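Local coordinates for penicillin-binding protein activator LpoB (Salmonella enterica subsp. enterica serovar Typhimurium, PDB 4Q6V) that probably regulates peptidoglycan synthesis as an outer-membrane lipoprotein activator of penicillin-binding protein 1B, represented here by its C-terminal domain, at residues Ala22-Leu27 / Gly56-Val61; Ala96-Tyr101 / Met115-Val120. All coordinates share one frame; numbering follows the deposited sequence.

How the contacts relate
Both contacts belong to one mixed sheet, at neighbouring places in it. Contact 1 pairs the short edge strand 59-60 with strand 25-35, in parallel, and is only partly buried; its Ala22, Lys57 and Thr59 are exposed. Contact 2 pairs strands 98-106 and 112-119, antiparallel, nearer the centre of the chain, and none of its touching residues is fully exposed. The carbonyls of Val25 and Leu27 probably receive hydrogen bonds from the backbone N of Gln97 and Leu100, at and just before strand 98-106. Contact 1 is a short ladder reached through glycine turns, with one CH-pi contact on Phe58; contact 2 is longer, with tyrosines, leucines and Met118 packed on its two faces.

Contact 1 of 2, residues Ala22-Leu27 / Gly56-Val61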
loop_
_atom_site.group_PDB
_atom_site.type_symbol
_atom_site.label_atom_id
_atom_site.label_comp_id
_atom_site.label_asym_id
_atom_site.label_seq_id
_atom_site.Cartn_x
_atom_site.Cartn_y
_atom_site.Cartn_z
ATOM N N ALA A 22 0.124 1.662 -15.543
ATOM C CA ALA A 22 0.027 0.233 -15.326
ATOM C C ALA A 22 1.281 -0.492 -15.825
ATOM O O ALA A 22 1.917 -0.091 -16.799
ATOM C CB ALA A 22 -1.234 -0.335 -15.993
ATOM N N GLY A 23 1.659 -1.566 -15.119
ATOM C CA GLY A 23 2.756 -2.404 -15.487
ATOM C C GLY A 23 4.056 -1.931 -14.859
ATOM O O GLY A 23 5.122 -2.475 -15.155
ATOM N N SER A 24 3.986 -0.892 -14.027
ATOM C CA SER A 24 5.185 -0.332 -13.382
ATOM C C SER A 24 5.427 -1.033 -12.046
ATOM O O SER A 24 4.652 -1.906 -11.630
ATOM C CB SER A 24 5.058 1.185 -13.236
ATOM O OG SER A 24 3.828 1.469 -12.645
ATOM N N VAL A 25 6.554 -0.718 -11.423
ATOM C CA VAL A 25 6.956 -1.405 -10.218
ATOM C C VAL A 25 6.361 -0.602 -9.058
ATOM O O VAL A 25 6.567 0.628 -8.901
ATOM C CB VAL A 25 8.469 -1.508 -10.121
ATOM C CG1 VAL A 25 8.875 -2.276 -8.862
ATOM C CG2 VAL A 25 9.064 -2.152 -11.386
ATOM N N LEU A 26 5.620 -1.305 -8.223
ATOM C CA LEU A 26 4.849 -0.663 -7.140
ATOM C C LEU A 26 5.249 -1.311 -5.834
ATOM O O LEU A 26 5.190 -2.512 -5.703
ATOM C CB LEU A 26 3.366 -0.733 -7.439
ATOM C CG LEU A 26 2.450 -0.369 -6.262
ATOM C CD1 LEU A 26 2.418 1.134 -5.988
ATOM C CD2 LEU A 26 1.064 -0.889 -6.583
ATOM N N LEU A 27 5.667 -0.509 -4.863
ATOM C CA LEU A 27 5.815 -0.929 -3.503
ATOM C C LEU A 27 4.546 -0.758 -2.669
ATOM O O LEU A 27 4.093 0.343 -2.415
ATOM C CB LEU A 27 6.993 -0.176 -2.862
ATOM C CG LEU A 27 7.284 -0.457 -1.396
ATOM C CD1 LEU A 27 7.276 -1.936 -1.115
ATOM C CD2 LEU A 27 8.570 0.200 -0.901
ATOM N N GLY A 56 -4.384 -3.735 -13.525
ATOM C CA GLY A 56 -3.304 -2.791 -13.794
ATOM C C GLY A 56 -1.902 -3.366 -13.717
ATOM O O GLY A 56 -0.938 -2.607 -13.880
ATOM N N LYS A 57 -1.784 -4.679 -13.467
ATOM C CA LYS A 57 -0.667 -5.516 -13.914
ATOM C C LYS A 57 0.680 -4.946 -13.397
ATOM O O LYS A 57 1.735 -5.199 -13.997
ATOM C CB LYS A 57 -0.656 -5.665 -15.443
ATOM C CG LYS A 57 0.262 -4.690 -16.218
ATOM C CD LYS A 57 0.225 -4.779 -17.758
ATOM C CE LYS A 57 -0.025 -3.450 -18.445
ATOM N NZ LYS A 57 -1.442 -3.326 -18.908
ATOM N N PHE A 58 0.658 -4.216 -12.271
ATOM C CA PHE A 58 1.884 -3.795 -11.620
ATOM C C PHE A 58 2.776 -4.989 -11.342
ATOM O O PHE A 58 2.282 -6.076 -11.100
ATOM C CB PHE A 58 1.603 -3.101 -10.289
ATOM C CG PHE A 58 0.761 -1.872 -10.397
ATOM C CD1 PHE A 58 1.314 -0.672 -10.822
ATOM C CD2 PHE A 58 -0.598 -1.928 -10.077
ATOM C CE1 PHE A 58 0.533 0.462 -10.931
ATOM C CE2 PHE A 58 -1.373 -0.802 -10.162
ATOM C CZ PHE A 58 -0.812 0.402 -10.602
ATOM N N THR A 59 4.074 -4.783 -11.388
ATOM C CA THR A 59 5.038 -5.650 -10.736
ATOM C C THR A 59 5.182 -5.167 -9.331
ATOM O O THR A 59 5.595 -4.034 -9.110
ATOM C CB THR A 59 6.418 -5.544 -11.411
ATOM O OG1 THR A 59 6.280 -6.030 -12.729
ATOM C CG2 THR A 59 7.444 -6.408 -10.690
ATOM N N LEU A 60 4.819 -6.026 -8.387
ATOM C CA LEU A 60 4.936 -5.754 -6.971
ATOM C C LEU A 60 6.310 -6.104 -6.407
ATOM O O LEU A 60 6.904 -7.150 -6.729
ATOM C CB LEU A 60 3.821 -6.440 -6.175
ATOM C CG LEU A 60 2.376 -6.204 -6.600
ATOM C CD1 LEU A 60 1.447 -6.929 -5.650
ATOM C CD2 LEU A 60 2.040 -4.727 -6.672
ATOM N N VAL A 61 6.820 -5.222 -5.549
ATOM C CA VAL A 61 8.024 -5.560 -4.773
ATOM C C VAL A 61 7.609 -6.659 -3.841
ATOM O O VAL A 61 6.534 -6.568 -3.244
ATOM C CB VAL A 61 8.576 -4.343 -4.040
ATOM C CG1 VAL A 61 9.872 -4.678 -3.357
ATOM C CG2 VAL A 61 8.789 -3.176 -5.024
#
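Phe58 turns its CG away from its own carbonyl carbon (chi1 -60°), while Leu26 sets CG opposite its backbone N (chi1 168°), and these two choices bring methyl and ring together. Leu26 CD2 stands over one face of the ring, 4.1 Å from the Phe58 ring centroid and only 16° off the normal, a CH-pi contact. The same methyl meets Leu60 CD2 at 4.0 Å, the two leucines lying side by side. Ser24 O lies in the ring plane at its edge, and Gly56 O sits over the opposite face, toward the rim.

The backbones form a parallel pair, the two strands of a beta-alpha-beta unit whose crossover is helix 41-54; Leu52 of that helix packs on both Leu26 and Phe58. Thr59 is gripped through both backbone polar atoms: its N donates to Ser24 O, and Leu26 N donates to Thr59 O at 2.9 Å. Val61 N reaches Leu26 O at 3.2 Å. Ahead of the strands, Gly23 and Gly56 adopt positive phi, where a CB would jam against the preceding carbonyl O, so each position calls for glycine; Gly23 N bonds weakly to Gly56 O. Val25 CG1 meets Val61 CG2 at 3.9 Å, crossing nearly at right angles.

Contact 2 of 2, residues Ala96-Tyr101 / Met115-Val120; sequences AQYVLY and MQLMLV
Met118, a selenomethionine whose selenium stands in for sulfur, runs along the edge of the Tyr101 ring. Its CG lies opposite the backbone N (chi1 174°), and the chain stays extended until it bends at chi3 (85°). CB starts near the ring plane, 3.9 Å from Tyr101 CE2. SE follows at the ring edge, 5.3 Å from the Tyr101 centroid, in a Met-aromatic contact. At the tip, CE meets Val99 CB at 4.0 Å; it also lies beside Tyr101 OH, though the closeness of that approach is doubtful. The long, flexible chain of methionine suits this path along an aromatic rim. The Tyr101 hydroxyl is buried with no hydrogen-bonding partner in the model, and Val99 CG1 covers part of one face of its ring.

On the face of Tyr98, Leu100, Leu117 and Leu119, branched leucines pack around an aromatic residue. Leu117 CD2 and Leu119 CD1 meet the Tyr98 ring, the latter 3.7 Å from Tyr98 CE1, while Leu117 CD1 touches Tyr98 CB and also receives Leu100 CB.

These two strands form an antiparallel beta hairpin. Val99 and Met118 are a hydrogen-bonded pair: Met118 N gives Val99 O a 2.7 Å bond that is almost straight (179°), and Val99 N answers to Met118 O. Tyr101 and Gln116 are a second hydrogen-bonded pair.

Helix 84-94 packs on the face of Val99, Tyr101 and Met118 through Ala91, Ala87 and Ile88, while strand 25-35 flanks strand 98-106 and strand 125-132 flanks strand 112-119.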
loop_
_atom_site.group_PDB
_atom_site.type_symbol
_atom_site.label_atom_id
_atom_site.label_comp_id
_atom_site.label_asym_id
_atom_site.label_seq_id
_atom_site.Cartn_x
_atom_site.Cartn_y
_atom_site.Cartn_z
ATOM N N ALA A 96 11.376 0.856 -7.244
ATOM C CA ALA A 96 9.923 1.094 -7.330
ATOM C C ALA A 96 9.671 2.502 -7.823
ATOM O O ALA A 96 10.385 3.440 -7.409
ATOM C CB ALA A 96 9.307 0.877 -5.970
ATOM N N GLN A 97 8.711 2.657 -8.720
ATOM C CA GLN A 97 8.285 3.976 -9.212
ATOM C C GLN A 97 7.250 4.626 -8.284
ATOM O O GLN A 97 7.192 5.864 -8.165
ATOM C CB GLN A 97 7.737 3.817 -10.629
ATOM C CG GLN A 97 7.361 5.136 -11.322
ATOM C CD GLN A 97 6.861 4.932 -12.758
ATOM O OE1 GLN A 97 6.911 3.819 -13.313
ATOM N NE2 GLN A 97 6.403 6.006 -13.373
ATOM N N TYR A 98 6.434 3.808 -7.622
ATOM C CA TYR A 98 5.409 4.244 -6.724
ATOM C C TYR A 98 5.465 3.562 -5.375
ATOM O O TYR A 98 5.927 2.420 -5.244
ATOM C CB TYR A 98 4.024 3.996 -7.336
ATOM C CG TYR A 98 3.781 4.545 -8.722
ATOM C CD1 TYR A 98 3.457 5.885 -8.922
ATOM C CD2 TYR A 98 3.856 3.730 -9.825
ATOM C CE1 TYR A 98 3.218 6.380 -10.196
ATOM C CE2 TYR A 98 3.634 4.211 -11.094
ATOM C CZ TYR A 98 3.306 5.528 -11.281
ATOM O OH TYR A 98 3.089 5.978 -12.566
ATOM N N VAL A 99 4.991 4.294 -4.358
ATOM C CA VAL A 99 4.684 3.694 -3.072
ATOM C C VAL A 99 3.219 3.864 -2.741
ATOM O O VAL A 99 2.654 4.986 -2.842
ATOM C CB VAL A 99 5.566 4.275 -1.938
ATOM C CG1 VAL A 99 5.042 3.870 -0.597
ATOM C CG2 VAL A 99 6.989 3.811 -2.069
ATOM N N LEU A 100 2.590 2.773 -2.323
ATOM C CA LEU A 100 1.191 2.829 -1.894
ATOM C C LEU A 100 1.043 2.695 -0.385
ATOM O O LEU A 100 1.422 1.649 0.189
ATOM C CB LEU A 100 0.345 1.805 -2.657
ATOM C CG LEU A 100 -1.151 1.799 -2.328
ATOM C CD1 LEU A 100 -1.812 3.089 -2.696
ATOM C CD2 LEU A 100 -1.796 0.674 -3.121
ATOM N N TYR A 101 0.531 3.754 0.234
ATOM C CA TYR A 101 0.156 3.671 1.624
ATOM C C TYR A 101 -1.324 3.384 1.783
ATOM O O TYR A 101 -2.109 3.915 1.010
ATOM C CB TYR A 101 0.537 4.943 2.350
ATOM C CG TYR A 101 1.965 5.413 2.170
ATOM C CD1 TYR A 101 2.985 4.957 3.000
ATOM C CD2 TYR A 101 2.266 6.392 1.220
ATOM C CE1 TYR A 101 4.288 5.416 2.870
ATOM C CE2 TYR A 101 3.566 6.881 1.092
ATOM C CZ TYR A 101 4.554 6.393 1.919
ATOM O OH TYR A 101 5.850 6.846 1.755
HETATM N N MSE A 115 -6.307 5.368 1.213
HETATM C CA MSE A 115 -5.102 4.955 0.461
HETATM C C MSE A 115 -4.489 6.172 -0.162
HETATM O O MSE A 115 -5.163 7.132 -0.481
HETATM C CB MSE A 115 -5.468 3.940 -0.621
HETATM C CG MSE A 115 -5.864 2.598 -0.022
HETATM SE SE MSE A 115 -6.139 1.203 -1.400
HETATM C CE MSE A 115 -7.040 2.359 -2.680
ATOM N N GLN A 116 -3.167 6.167 -0.311
ATOM C CA GLN A 116 -2.466 7.223 -1.008
ATOM C C GLN A 116 -1.295 6.693 -1.846
ATOM O O GLN A 116 -0.545 5.814 -1.405
ATOM C CB GLN A 116 -1.977 8.222 0.003
ATOM C CG GLN A 116 -2.918 8.389 1.191
ATOM C CD GLN A 116 -2.141 8.921 2.332
ATOM O OE1 GLN A 116 -1.731 10.095 2.277
ATOM N NE2 GLN A 116 -1.917 8.077 3.346
ATOM N N LEU A 117 -1.154 7.225 -3.053
ATOM C CA LEU A 117 -0.093 6.793 -3.965
ATOM C C LEU A 117 0.974 7.846 -4.152
ATOM O O LEU A 117 0.702 8.944 -4.717
ATOM C CB LEU A 117 -0.692 6.400 -5.310
ATOM C CG LEU A 117 0.283 5.794 -6.306
ATOM C CD1 LEU A 117 0.651 4.387 -5.883
ATOM C CD2 LEU A 117 -0.349 5.835 -7.679
HETATM N N MSE A 118 2.200 7.504 -3.756
HETATM C CA MSE A 118 3.323 8.436 -3.788
HETATM C C MSE A 118 4.211 8.140 -4.961
HETATM O O MSE A 118 4.705 7.027 -5.152
HETATM C CB MSE A 118 4.076 8.391 -2.446
HETATM C CG MSE A 118 5.319 9.223 -2.503
HETATM SE SE MSE A 118 6.117 9.455 -0.739
HETATM C CE MSE A 118 7.142 7.780 -0.765
ATOM N N LEU A 119 4.461 9.141 -5.790
ATOM C CA LEU A 119 5.545 9.085 -6.802
ATOM C C LEU A 119 6.921 9.145 -6.160
ATOM O O LEU A 119 7.242 10.129 -5.483
ATOM C CB LEU A 119 5.390 10.222 -7.806
ATOM C CG LEU A 119 6.238 10.166 -9.091
ATOM C CD1 LEU A 119 5.731 9.057 -10.023
ATOM C CD2 LEU A 119 6.206 11.526 -9.801
ATOM N N VAL A 120 7.717 8.082 -6.343
ATOM C CA VAL A 120 8.994 7.962 -5.658
ATOM C C VAL A 120 9.967 9.070 -6.052
ATOM O O VAL A 120 10.540 9.759 -5.212
ATOM C CB VAL A 120 9.644 6.552 -5.867
ATOM C CG1 VAL A 120 11.073 6.514 -5.374
ATOM C CG2 VAL A 120 8.811 5.498 -5.154
#